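Local coordinates for uncharacterized protein Rv2277c (Mycobacterium tuberculosis, PDB 5VUG) that is uncharacterized but probably hydrolyses phosphoric diesters, its glycerophosphodiester phosphodiesterase domain being built as a TIM barrel, at residues 54-59 with 107-112. Residues are numbered along the deposited sequence; the frame is centred on the assembly and turned at random.
Sequences PVLYRP and PTLEQA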
ATOM      1  N   PRO A  54       6.508  11.287 -35.231  1.00 10.75           N
ATOM      2  CA  PRO A  54       6.749  11.442 -33.790  1.00 10.23           C
ATOM      3  C   PRO A  54       7.453  12.763 -33.511  1.00  8.99           C
ATOM      4  O   PRO A  54       8.395  13.149 -34.214  1.00 10.67           O
ATOM      5  CB  PRO A  54       7.644  10.242 -33.446  1.00 10.16           C
ATOM      6  CG  PRO A  54       7.307   9.221 -34.511  1.00 11.48           C
ATOM      7  CD  PRO A  54       7.087  10.042 -35.765  1.00 10.08           C
ATOM      8  N   VAL A  55       6.966  13.465 -32.484  1.00  8.68           N
ATOM      9  CA  VAL A  55       7.524  14.729 -32.009  1.00  9.38           C
ATOM     10  C   VAL A  55       7.701  14.624 -30.495  1.00  8.62           C
ATOM     11  O   VAL A  55       7.168  13.722 -29.844  1.00  9.82           O
ATOM     12  CB  VAL A  55       6.638  15.951 -32.375  1.00 11.39           C
ATOM     13  CG1 VAL A  55       6.481  16.085 -33.893  1.00 11.31           C
ATOM     14  CG2 VAL A  55       5.264  15.868 -31.691  1.00 12.44           C
ATOM     15  N   LEU A  56       8.472  15.550 -29.926  1.00  8.70           N
ATOM     16  CA  LEU A  56       8.696  15.572 -28.481  1.00  8.04           C
ATOM     17  C   LEU A  56       7.721  16.552 -27.841  1.00  9.31           C
ATOM     18  O   LEU A  56       7.737  17.745 -28.158  1.00 10.87           O
ATOM     19  CB  LEU A  56      10.131  15.968 -28.127  1.00  8.04           C
ATOM     20  CG  LEU A  56      11.262  15.118 -28.705  1.00  9.71           C
ATOM     21  CD1 LEU A  56      12.559  15.462 -27.979  1.00 12.26           C
ATOM     22  CD2 LEU A  56      10.947  13.614 -28.589  1.00 11.71           C
ATOM     23  N   TYR A  57       6.873  16.044 -26.946  1.00  9.08           N
ATOM     24  CA  TYR A  57       5.923  16.876 -26.217  1.00 10.14           C
ATOM     25  C   TYR A  57       5.328  16.040 -25.093  1.00 10.03           C
ATOM     26  O   TYR A  57       4.934  14.892 -25.316  1.00 10.01           O
ATOM     27  CB  TYR A  57       4.819  17.451 -27.128  1.00  8.60           C
ATOM     28  CG  TYR A  57       4.069  18.554 -26.427  1.00  9.76           C
ATOM     29  CD1 TYR A  57       4.680  19.786 -26.187  1.00 11.84           C
ATOM     30  CD2 TYR A  57       2.777  18.359 -25.959  1.00 10.37           C
ATOM     31  CE1 TYR A  57       4.012  20.799 -25.525  1.00 10.51           C
ATOM     32  CE2 TYR A  57       2.103  19.374 -25.286  1.00 12.06           C
ATOM     33  CZ  TYR A  57       2.740  20.589 -25.069  1.00 10.64           C
ATOM     34  OH  TYR A  57       2.130  21.618 -24.388  1.00 10.41           O
ATOM     35  N   ARG A  58       5.306  16.584 -23.878  1.00  9.07           N
ATOM     36  CA  ARG A  58       4.841  15.833 -22.707  1.00  9.91           C
ATOM     37  C   ARG A  58       3.371  16.076 -22.340  1.00 12.00           C
ATOM     38  O   ARG A  58       2.630  15.106 -22.120  1.00 12.81           O
ATOM     39  CB  ARG A  58       5.784  16.052 -21.516  1.00  9.87           C
ATOM     40  CG  ARG A  58       5.347  15.430 -20.203  1.00 13.44           C
ATOM     41  CD  ARG A  58       4.662  16.404 -19.267  1.00 20.03           C
ATOM     42  NE  ARG A  58       5.392  17.657 -19.042  1.00 18.69           N
ATOM     43  CZ  ARG A  58       4.877  18.666 -18.341  1.00 18.62           C
ATOM     44  NH1 ARG A  58       3.667  18.536 -17.811  1.00 21.82           N
ATOM     45  NH2 ARG A  58       5.550  19.792 -18.171  1.00 17.72           N
ATOM     46  N   PRO A  59       2.900  17.320 -22.239  1.00 10.85           N
ATOM     47  CA  PRO A  59       1.523  17.538 -21.772  1.00 11.66           C
ATOM     48  C   PRO A  59       0.479  17.012 -22.751  1.00 11.71           C
ATOM     49  O   PRO A  59       0.741  16.764 -23.930  1.00 11.49           O
ATOM     50  CB  PRO A  59       1.431  19.063 -21.643  1.00 10.38           C
ATOM     51  CG  PRO A  59       2.839  19.504 -21.428  1.00 11.06           C
ATOM     52  CD  PRO A  59       3.648  18.589 -22.312  1.00 10.29           C
ATOM     53  N   PRO A 107      10.487  19.850 -31.509  1.00 11.62           N
ATOM     54  CA  PRO A 107      11.299  19.084 -32.463  1.00 10.77           C
ATOM     55  C   PRO A 107      10.682  17.737 -32.808  1.00 11.51           C
ATOM     56  O   PRO A 107       9.903  17.180 -32.027  1.00 11.77           O
ATOM     57  CB  PRO A 107      12.598  18.870 -31.683  1.00 12.05           C
ATOM     58  CG  PRO A 107      12.086  18.673 -30.231  1.00 10.33           C
ATOM     59  CD  PRO A 107      10.855  19.559 -30.105  1.00 10.63           C
ATOM     60  N   THR A 108      11.046  17.180 -33.957  1.00 11.36           N
ATOM     61  CA  THR A 108      10.671  15.802 -34.216  1.00 11.50           C
ATOM     62  C   THR A 108      11.571  14.875 -33.403  1.00 10.95           C
ATOM     63  O   THR A 108      12.673  15.251 -32.980  1.00 10.48           O
ATOM     64  CB  THR A 108      10.833  15.451 -35.699  1.00 12.14           C
ATOM     65  OG1 THR A 108      12.215  15.578 -36.090  1.00 13.80           O
ATOM     66  CG2 THR A 108       9.949  16.331 -36.580  1.00 14.23           C
ATOM     67  N   LEU A 109      11.085  13.648 -33.177  1.00 11.27           N
ATOM     68  CA  LEU A 109      11.933  12.636 -32.554  1.00 10.46           C
ATOM     69  C   LEU A 109      13.201  12.432 -33.369  1.00 10.71           C
ATOM     70  O   LEU A 109      14.295  12.280 -32.810  1.00 11.27           O
ATOM     71  CB  LEU A 109      11.166  11.324 -32.405  1.00  9.99           C
ATOM     72  CG  LEU A 109      11.987  10.126 -31.904  1.00  9.55           C
ATOM     73  CD1 LEU A 109      12.527  10.356 -30.496  1.00 10.68           C
ATOM     74  CD2 LEU A 109      11.126   8.871 -31.952  1.00  9.71           C
ATOM     75  N   GLU A 110      13.072  12.453 -34.699  1.00 11.75           N
ATOM     76  CA  GLU A 110      14.227  12.263 -35.572  1.00 13.70           C
ATOM     77  C   GLU A 110      15.267  13.362 -35.362  1.00 12.25           C
ATOM     78  O   GLU A 110      16.474  13.081 -35.277  1.00 12.97           O
ATOM     79  CB  GLU A 110      13.750  12.187 -37.028  1.00 16.85           C
ATOM     80  CG  GLU A 110      14.823  11.854 -38.041  1.00 18.98           C
ATOM     81  CD  GLU A 110      14.288  11.113 -39.269  1.00 22.63           C
ATOM     82  OE1 GLU A 110      15.102  10.796 -40.155  1.00 23.73           O
ATOM     83  OE2 GLU A 110      13.069  10.829 -39.348  1.00 23.90           O
ATOM     84  N   GLN A 111      14.821  14.620 -35.251  1.00 12.51           N
ATOM     85  CA  GLN A 111      15.747  15.711 -34.949  1.00 14.43           C
ATOM     86  C   GLN A 111      16.406  15.511 -33.593  1.00 13.16           C
ATOM     87  O   GLN A 111      17.602  15.775 -33.431  1.00 15.47           O
ATOM     88  CB  GLN A 111      15.012  17.054 -34.946  1.00 15.79           C
ATOM     89  CG  GLN A 111      14.725  17.649 -36.314  1.00 18.43           C
ATOM     90  CD  GLN A 111      13.804  18.856 -36.250  1.00 22.89           C
ATOM     91  OE1 GLN A 111      12.816  18.868 -35.513  1.00 19.82           O
ATOM     92  NE2 GLN A 111      14.125  19.883 -37.030  1.00 27.46           N
ATOM     93  N   ALA A 112      15.621  15.099 -32.594  1.00 11.89           N
ATOM     94  CA  ALA A 112      16.157  14.868 -31.256  1.00 12.90           C
ATOM     95  C   ALA A 112      17.228  13.787 -31.266  1.00 12.71           C
ATOM     96  O   ALA A 112      18.280  13.938 -30.630  1.00 14.50           O
ATOM     97  CB  ALA A 112      15.019  14.463 -30.323  1.00 12.49           C
TER
HETATM   98  O   HOH W   1      10.405  11.935 -35.867  1.00 11.95           O
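With CG anti to its own carbonyl carbon (chi1 -57°), L56 reaches across to the start of helix 109-114, where L109 swings its CG opposite its backbone N (chi1 174°) and presents one methyl to L56 and the other to P54. The branches of L56 divide the work: CD1 presses on A112 CB at 3.5 Å, and CD2 meets L109 CD1 at 4.1 Å. Its CB lies 3.9 Å from P107 CG. The L56 side chain runs at roughly a right angle to both P107 and L109. On the same side of the strand, P54 CB packs against L109 CB at 3.8 Å.

Two backbone bonds frame this apolar patch. L56 N donates to P107 O over 3.0 Å, almost in line with the carbonyl, whereas L109 N approaches P54 O (2.9 Å) from above the carbonyl plane; a water also donates to P54 O and accepts from E110 N. The two backbone bonds flank V55 and T108, a non-hydrogen-bonded antiparallel pair forming a single bridge. T108 then caps the helix: OG1 accepts from Q111 N at 2.9 Å, while T108 N returns a bond to an in-plane lone pair of Q111 OE1, also at 2.9 Å, so Q111 N of the first turn and the N-H of the N-cap each find a side-chain acceptor.

I31 of helix 28-36 also touches L56 and A112, and helix 134-145 packs on P54. Strand 54-56 pairs antiparallel with 41-48; the bridge ties it to the capping-box helix start, in the connection between parallel strands 41-48 and 121-125 of the TIM barrel.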